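Long-range contact in laminin subunit ALPHA-1 (Mus musculus, PDB 2JD4), which forms part of the basement membrane protein laminin-111 and, through its C-terminal LG4-5 domains, probably contributes to cell-surface anchorage: residues Ala21-Pro35 against Leu179-Cys193. The protein carries 4 engineered substitutions. Residues are numbered along the deposited sequence; the frame is centred on the assembly and turned at random.
Sequences AHQFGLSQNSHLVLP and LDKDRPLSASAVDRC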
loop_
_atom_site.group_PDB
_atom_site.type_symbol
_atom_site.label_atom_id
_atom_site.label_comp_id
_atom_site.label_asym_id
_atom_site.label_seq_id
_atom_site.Cartn_x
_atom_site.Cartn_y
_atom_site.Cartn_z
ATOM N N ALA A 21 -9.587 -9.450 -13.587
ATOM C CA ALA A 21 -8.454 -8.620 -13.198
ATOM C C ALA A 21 -8.157 -8.920 -11.740
ATOM O O ALA A 21 -9.055 -9.323 -10.991
ATOM C CB ALA A 21 -8.783 -7.145 -13.380
ATOM N N HIS A 22 -6.906 -8.726 -11.332
ATOM C CA HIS A 22 -6.531 -8.992 -9.948
ATOM C C HIS A 22 -5.786 -7.816 -9.311
ATOM O O HIS A 22 -4.958 -7.169 -9.955
ATOM C CB HIS A 22 -5.655 -10.254 -9.889
ATOM C CG HIS A 22 -6.337 -11.485 -10.407
ATOM N ND1 HIS A 22 -7.097 -12.310 -9.605
ATOM C CD2 HIS A 22 -6.388 -12.020 -11.649
ATOM C CE1 HIS A 22 -7.584 -13.301 -10.330
ATOM N NE2 HIS A 22 -7.169 -13.149 -11.575
ATOM N N GLN A 23 -6.086 -7.553 -8.042
ATOM C CA GLN A 23 -5.429 -6.480 -7.307
ATOM C C GLN A 23 -4.356 -7.107 -6.421
ATOM O O GLN A 23 -4.642 -8.027 -5.662
ATOM C CB GLN A 23 -6.425 -5.728 -6.414
ATOM C CG GLN A 23 -5.789 -4.592 -5.599
ATOM C CD GLN A 23 -5.551 -3.333 -6.418
ATOM O OE1 GLN A 23 -4.861 -2.416 -5.974
ATOM N NE2 GLN A 23 -6.133 -3.280 -7.615
ATOM N N PHE A 24 -3.130 -6.607 -6.522
ATOM C CA PHE A 24 -2.032 -7.114 -5.710
ATOM C C PHE A 24 -1.589 -6.033 -4.719
ATOM O O PHE A 24 -2.176 -4.952 -4.661
ATOM C CB PHE A 24 -0.857 -7.539 -6.603
ATOM C CG PHE A 24 -1.203 -8.634 -7.572
ATOM C CD1 PHE A 24 -1.733 -8.330 -8.824
ATOM C CD2 PHE A 24 -1.026 -9.973 -7.223
ATOM C CE1 PHE A 24 -2.085 -9.348 -9.720
ATOM C CE2 PHE A 24 -1.372 -10.995 -8.105
ATOM C CZ PHE A 24 -1.905 -10.679 -9.359
ATOM N N GLY A 25 -0.562 -6.329 -3.932
ATOM C CA GLY A 25 -0.082 -5.355 -2.967
ATOM C C GLY A 25 -0.887 -5.232 -1.678
ATOM O O GLY A 25 -0.585 -4.371 -0.854
ATOM N N LEU A 26 -1.907 -6.066 -1.489
ATOM C CA LEU A 26 -2.699 -5.999 -0.256
ATOM C C LEU A 26 -1.808 -6.408 0.922
ATOM O O LEU A 26 -1.961 -5.903 2.036
ATOM C CB LEU A 26 -3.926 -6.909 -0.357
ATOM C CG LEU A 26 -4.955 -6.442 -1.393
ATOM C CD1 LEU A 26 -5.964 -7.546 -1.613
ATOM C CD2 LEU A 26 -5.648 -5.158 -0.921
ATOM N N SER A 27 -0.890 -7.337 0.671
ATOM C CA SER A 27 0.080 -7.758 1.675
ATOM C C SER A 27 1.407 -7.703 0.921
ATOM O O SER A 27 1.416 -7.580 -0.305
ATOM C CB SER A 27 -0.187 -9.185 2.164
ATOM O OG SER A 27 0.377 -10.137 1.286
ATOM N N GLN A 28 2.524 -7.777 1.634
ATOM C CA GLN A 28 3.823 -7.735 0.969
ATOM C C GLN A 28 4.044 -8.992 0.121
ATOM O O GLN A 28 4.951 -9.032 -0.718
ATOM C CB GLN A 28 4.955 -7.593 2.001
ATOM C CG GLN A 28 4.950 -6.262 2.747
ATOM C CD GLN A 28 6.182 -5.407 2.465
ATOM O OE1 GLN A 28 7.304 -5.763 2.839
ATOM N NE2 GLN A 28 5.976 -4.272 1.803
ATOM N N ASN A 29 3.213 -10.010 0.323
ATOM C CA ASN A 29 3.357 -11.250 -0.446
ATOM C C ASN A 29 2.142 -11.679 -1.272
ATOM O O ASN A 29 1.941 -12.867 -1.529
ATOM C CB ASN A 29 3.785 -12.393 0.475
ATOM C CG ASN A 29 5.170 -12.175 1.056
ATOM O OD1 ASN A 29 6.186 -12.291 0.357
ATOM N ND2 ASN A 29 5.219 -11.834 2.331
ATOM N N SER A 30 1.334 -10.718 -1.697
ATOM C CA SER A 30 0.189 -11.041 -2.539
ATOM C C SER A 30 0.767 -11.493 -3.880
ATOM O O SER A 30 1.644 -10.829 -4.424
ATOM C CB SER A 30 -0.685 -9.804 -2.767
ATOM O OG SER A 30 -1.123 -9.248 -1.542
ATOM N N HIS A 31 0.280 -12.606 -4.416
ATOM C CA HIS A 31 0.793 -13.086 -5.698
ATOM C C HIS A 31 -0.023 -14.243 -6.266
ATOM O O HIS A 31 -0.881 -14.808 -5.590
ATOM C CB HIS A 31 2.237 -13.581 -5.531
ATOM C CG HIS A 31 2.334 -14.877 -4.787
ATOM N ND1 HIS A 31 2.131 -14.973 -3.427
ATOM C CD2 HIS A 31 2.494 -16.147 -5.232
ATOM C CE1 HIS A 31 2.153 -16.244 -3.067
ATOM N NE2 HIS A 31 2.371 -16.977 -4.144
ATOM N N LEU A 32 0.271 -14.578 -7.518
ATOM C CA LEU A 32 -0.331 -15.711 -8.213
ATOM C C LEU A 32 0.862 -16.480 -8.788
ATOM O O LEU A 32 1.826 -15.871 -9.253
ATOM C CB LEU A 32 -1.215 -15.263 -9.387
ATOM C CG LEU A 32 -2.533 -14.520 -9.162
ATOM C CD1 LEU A 32 -3.181 -14.245 -10.516
ATOM C CD2 LEU A 32 -3.459 -15.353 -8.287
ATOM N N VAL A 33 0.811 -17.803 -8.733
ATOM C CA VAL A 33 1.861 -18.630 -9.310
ATOM C C VAL A 33 1.178 -19.290 -10.501
ATOM O O VAL A 33 0.260 -20.095 -10.334
ATOM C CB VAL A 33 2.359 -19.700 -8.324
ATOM C CG1 VAL A 33 3.392 -20.596 -9.006
ATOM C CG2 VAL A 33 2.972 -19.023 -7.096
ATOM N N LEU A 34 1.609 -18.916 -11.699
ATOM C CA LEU A 34 1.016 -19.427 -12.927
ATOM C C LEU A 34 1.904 -20.414 -13.678
ATOM O O LEU A 34 3.114 -20.211 -13.810
ATOM C CB LEU A 34 0.676 -18.257 -13.849
ATOM C CG LEU A 34 -0.174 -17.126 -13.263
ATOM C CD1 LEU A 34 -0.391 -16.063 -14.329
ATOM C CD2 LEU A 34 -1.511 -17.674 -12.787
ATOM N N PRO A 35 1.306 -21.495 -14.197
ATOM C CA PRO A 35 2.052 -22.514 -14.941
ATOM C C PRO A 35 2.441 -22.016 -16.329
ATOM O O PRO A 35 1.691 -21.270 -16.947
ATOM C CB PRO A 35 1.059 -23.685 -15.047
ATOM C CG PRO A 35 -0.093 -23.316 -14.129
ATOM C CD PRO A 35 -0.126 -21.823 -14.150
ATOM N N LEU A 179 -2.132 -16.387 -20.666
ATOM C CA LEU A 179 -2.109 -17.285 -19.509
ATOM C C LEU A 179 -3.471 -17.304 -18.811
ATOM O O LEU A 179 -4.150 -16.280 -18.724
ATOM C CB LEU A 179 -1.018 -16.845 -18.525
ATOM C CG LEU A 179 0.354 -17.540 -18.559
ATOM C CD1 LEU A 179 0.786 -17.817 -19.985
ATOM C CD2 LEU A 179 1.381 -16.675 -17.835
ATOM N N ASP A 180 -3.884 -18.468 -18.320
ATOM C CA ASP A 180 -5.172 -18.545 -17.635
ATOM C C ASP A 180 -4.960 -18.168 -16.175
ATOM O O ASP A 180 -4.595 -19.006 -15.366
ATOM C CB ASP A 180 -5.754 -19.958 -17.721
ATOM C CG ASP A 180 -7.260 -19.980 -17.505
ATOM O OD1 ASP A 180 -7.754 -19.222 -16.636
ATOM O OD2 ASP A 180 -7.949 -20.758 -18.202
ATOM N N LYS A 181 -5.186 -16.901 -15.846
ATOM C CA LYS A 181 -4.995 -16.431 -14.477
ATOM C C LYS A 181 -6.024 -17.014 -13.528
ATOM O O LYS A 181 -5.855 -16.943 -12.312
ATOM C CB LYS A 181 -5.072 -14.908 -14.417
ATOM C CG LYS A 181 -4.003 -14.201 -15.222
ATOM C CD LYS A 181 -4.254 -12.707 -15.230
ATOM C CE LYS A 181 -4.062 -12.106 -13.856
ATOM N NZ LYS A 181 -4.696 -10.758 -13.773
ATOM N N ASP A 182 -7.084 -17.590 -14.089
ATOM C CA ASP A 182 -8.151 -18.186 -13.296
ATOM C C ASP A 182 -7.777 -19.561 -12.766
ATOM O O ASP A 182 -8.467 -20.101 -11.902
ATOM C CB ASP A 182 -9.432 -18.309 -14.127
ATOM C CG ASP A 182 -9.994 -16.965 -14.530
ATOM O OD1 ASP A 182 -10.248 -16.135 -13.631
ATOM O OD2 ASP A 182 -10.185 -16.740 -15.745
ATOM N N ARG A 183 -6.689 -20.129 -13.280
ATOM C CA ARG A 183 -6.247 -21.445 -12.838
ATOM C C ARG A 183 -4.801 -21.467 -12.326
ATOM O O ARG A 183 -3.947 -22.180 -12.858
ATOM C CB ARG A 183 -6.425 -22.457 -13.970
ATOM C CG ARG A 183 -7.882 -22.648 -14.356
ATOM C CD ARG A 183 -8.104 -23.928 -15.135
ATOM N NE ARG A 183 -7.459 -23.911 -16.442
ATOM C CZ ARG A 183 -7.546 -24.902 -17.321
ATOM N NH1 ARG A 183 -8.252 -25.987 -17.030
ATOM N NH2 ARG A 183 -6.923 -24.812 -18.489
ATOM N N PRO A 184 -4.519 -20.686 -11.275
ATOM C CA PRO A 184 -3.173 -20.618 -10.696
ATOM C C PRO A 184 -2.789 -21.885 -9.935
ATOM O O PRO A 184 -3.654 -22.599 -9.430
ATOM C CB PRO A 184 -3.259 -19.401 -9.782
ATOM C CG PRO A 184 -4.680 -19.455 -9.300
ATOM C CD PRO A 184 -5.437 -19.765 -10.577
ATOM N N LEU A 185 -1.487 -22.155 -9.874
ATOM C CA LEU A 185 -0.954 -23.314 -9.165
ATOM C C LEU A 185 -1.125 -23.083 -7.668
ATOM O O LEU A 185 -1.397 -24.012 -6.902
ATOM C CB LEU A 185 0.534 -23.487 -9.483
ATOM C CG LEU A 185 0.886 -24.025 -10.869
ATOM C CD1 LEU A 185 2.364 -23.799 -11.176
ATOM C CD2 LEU A 185 0.536 -25.508 -10.921
ATOM N N SER A 186 -0.947 -21.830 -7.263
ATOM C CA SER A 186 -1.093 -21.436 -5.869
ATOM C C SER A 186 -1.228 -19.923 -5.846
ATOM O O SER A 186 -1.023 -19.266 -6.863
ATOM C CB SER A 186 0.119 -21.890 -5.043
ATOM O OG SER A 186 1.340 -21.432 -5.593
ATOM N N ALA A 187 -1.575 -19.372 -4.690
ATOM C CA ALA A 187 -1.754 -17.936 -4.565
ATOM C C ALA A 187 -1.877 -17.520 -3.109
ATOM O O ALA A 187 -2.077 -18.351 -2.223
ATOM C CB ALA A 187 -2.999 -17.506 -5.322
ATOM N N SER A 188 -1.747 -16.225 -2.870
ATOM C CA SER A 188 -1.874 -15.705 -1.527
ATOM C C SER A 188 -2.290 -14.247 -1.530
ATOM O O SER A 188 -1.770 -13.444 -2.301
ATOM C CB SER A 188 -0.556 -15.863 -0.760
ATOM O OG SER A 188 -0.640 -15.223 0.503
ATOM N N ALA A 189 -3.265 -13.936 -0.679
ATOM C CA ALA A 189 -3.775 -12.584 -0.476
ATOM C C ALA A 189 -4.090 -11.725 -1.692
ATOM O O ALA A 189 -3.689 -10.563 -1.750
ATOM C CB ALA A 189 -2.812 -11.820 0.446
ATOM N N VAL A 190 -4.812 -12.273 -2.659
ATOM C CA VAL A 190 -5.170 -11.495 -3.835
ATOM C C VAL A 190 -6.643 -11.084 -3.712
ATOM O O VAL A 190 -7.422 -11.754 -3.033
ATOM C CB VAL A 190 -4.947 -12.321 -5.122
ATOM C CG1 VAL A 190 -5.423 -11.548 -6.333
ATOM C CG2 VAL A 190 -3.452 -12.634 -5.275
ATOM N N ASP A 191 -7.021 -9.973 -4.339
ATOM C CA ASP A 191 -8.414 -9.523 -4.287
ATOM C C ASP A 191 -8.829 -8.945 -5.644
ATOM O O ASP A 191 -8.073 -9.027 -6.618
ATOM C CB ASP A 191 -8.587 -8.482 -3.176
ATOM C CG ASP A 191 -9.931 -8.594 -2.465
ATOM O OD1 ASP A 191 -9.994 -8.237 -1.272
ATOM O OD2 ASP A 191 -10.923 -9.032 -3.092
ATOM N N ARG A 192 -10.027 -8.368 -5.704
ATOM C CA ARG A 192 -10.556 -7.787 -6.940
ATOM C C ARG A 192 -10.263 -6.298 -7.044
ATOM O O ARG A 192 -9.990 -5.642 -6.042
ATOM C CB ARG A 192 -12.066 -8.014 -6.997
ATOM C CG ARG A 192 -12.461 -9.444 -6.699
ATOM C CD ARG A 192 -13.760 -9.494 -5.913
ATOM N NE ARG A 192 -14.900 -9.818 -6.754
ATOM C CZ ARG A 192 -16.153 -9.886 -6.316
ATOM N NH1 ARG A 192 -16.427 -9.647 -5.044
ATOM N NH2 ARG A 192 -17.125 -10.215 -7.149
ATOM N N CYS A 193 -10.323 -5.766 -8.263
ATOM C CA CYS A 193 -10.060 -4.353 -8.497
ATOM C C CYS A 193 -11.355 -3.576 -8.679
ATOM O O CYS A 193 -12.290 -4.065 -9.312
ATOM C CB CYS A 193 -9.251 -4.158 -9.774
ATOM S SG CYS A 193 -7.885 -5.315 -10.043
HETATM O O HOH W 1 -11.199 -7.545 -10.186
HETATM O O HOH W 2 0.535 -13.269 2.144
HETATM O O HOH W 3 2.330 -19.764 -3.741
#
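The carbonyl oxygen of Val33 receives Leu185 N at 2.7 Å, nearly along the C=O axis, where the returning chain joins the margin of a sheet. Further along, His31 and Ser188 form an antiparallel hydrogen-bonded pair: His31 N donates to Ser188 O in the carbonyl plane at 3.1 Å, and Ser188 N answers to His31 O. The imidazole of His31 is turned by chi1 (72°) to sit between its own backbone N and carbonyl carbon, with Ser188 N and Ala187 CA over one face. Its ND1 gives a nearly straight bond (171°) to Asn29 O, fixing the ring's rotation, while a water bridges NE2 to Ser186 OG. At the adjoining turn, Ser30 OG accepts from Ser27 N and lies 2.9 Å from Ala189 O.

Leu32 and Ala187 point to the opposite face of the pairing from His31 and Ser188, and there the contact is mostly carbon against carbon. Leu32 CD2 meets Ala187 CB at 3.7 Å, and Leu34 CD2 rests on Pro184 CB. Leu32 CD1 stands 4.1 Å above the centre of the His22 ring. Lys181, bent at chi3 (67°), brings NZ to the edge of that ring beside CD2, and NZ is hydrogen-bonded to Gly170 O; Val190 CG1 lies 3.8 Å from His22 ND1. With an alanine in place of His22, Leu32 CD1 would probably lose the flat surface beneath it, and a gap would open between Val190 and the Lys181 chain.

Beyond His22, Gln23 N bonds to Asp191 O at 2.9 Å, and Cys193 is tied by a disulfide to Cys168 on strand 167-174, the strand that also pairs with 22-23. Strand 31-35, by contrast, belongs to the opposing sheet, where 186-188 is an outermost strand. One chain segment thus contributes to both layers, and a strand late in the domain forms an edge of one of them, as befits the antiparallel beta sandwich of a laminin G domain.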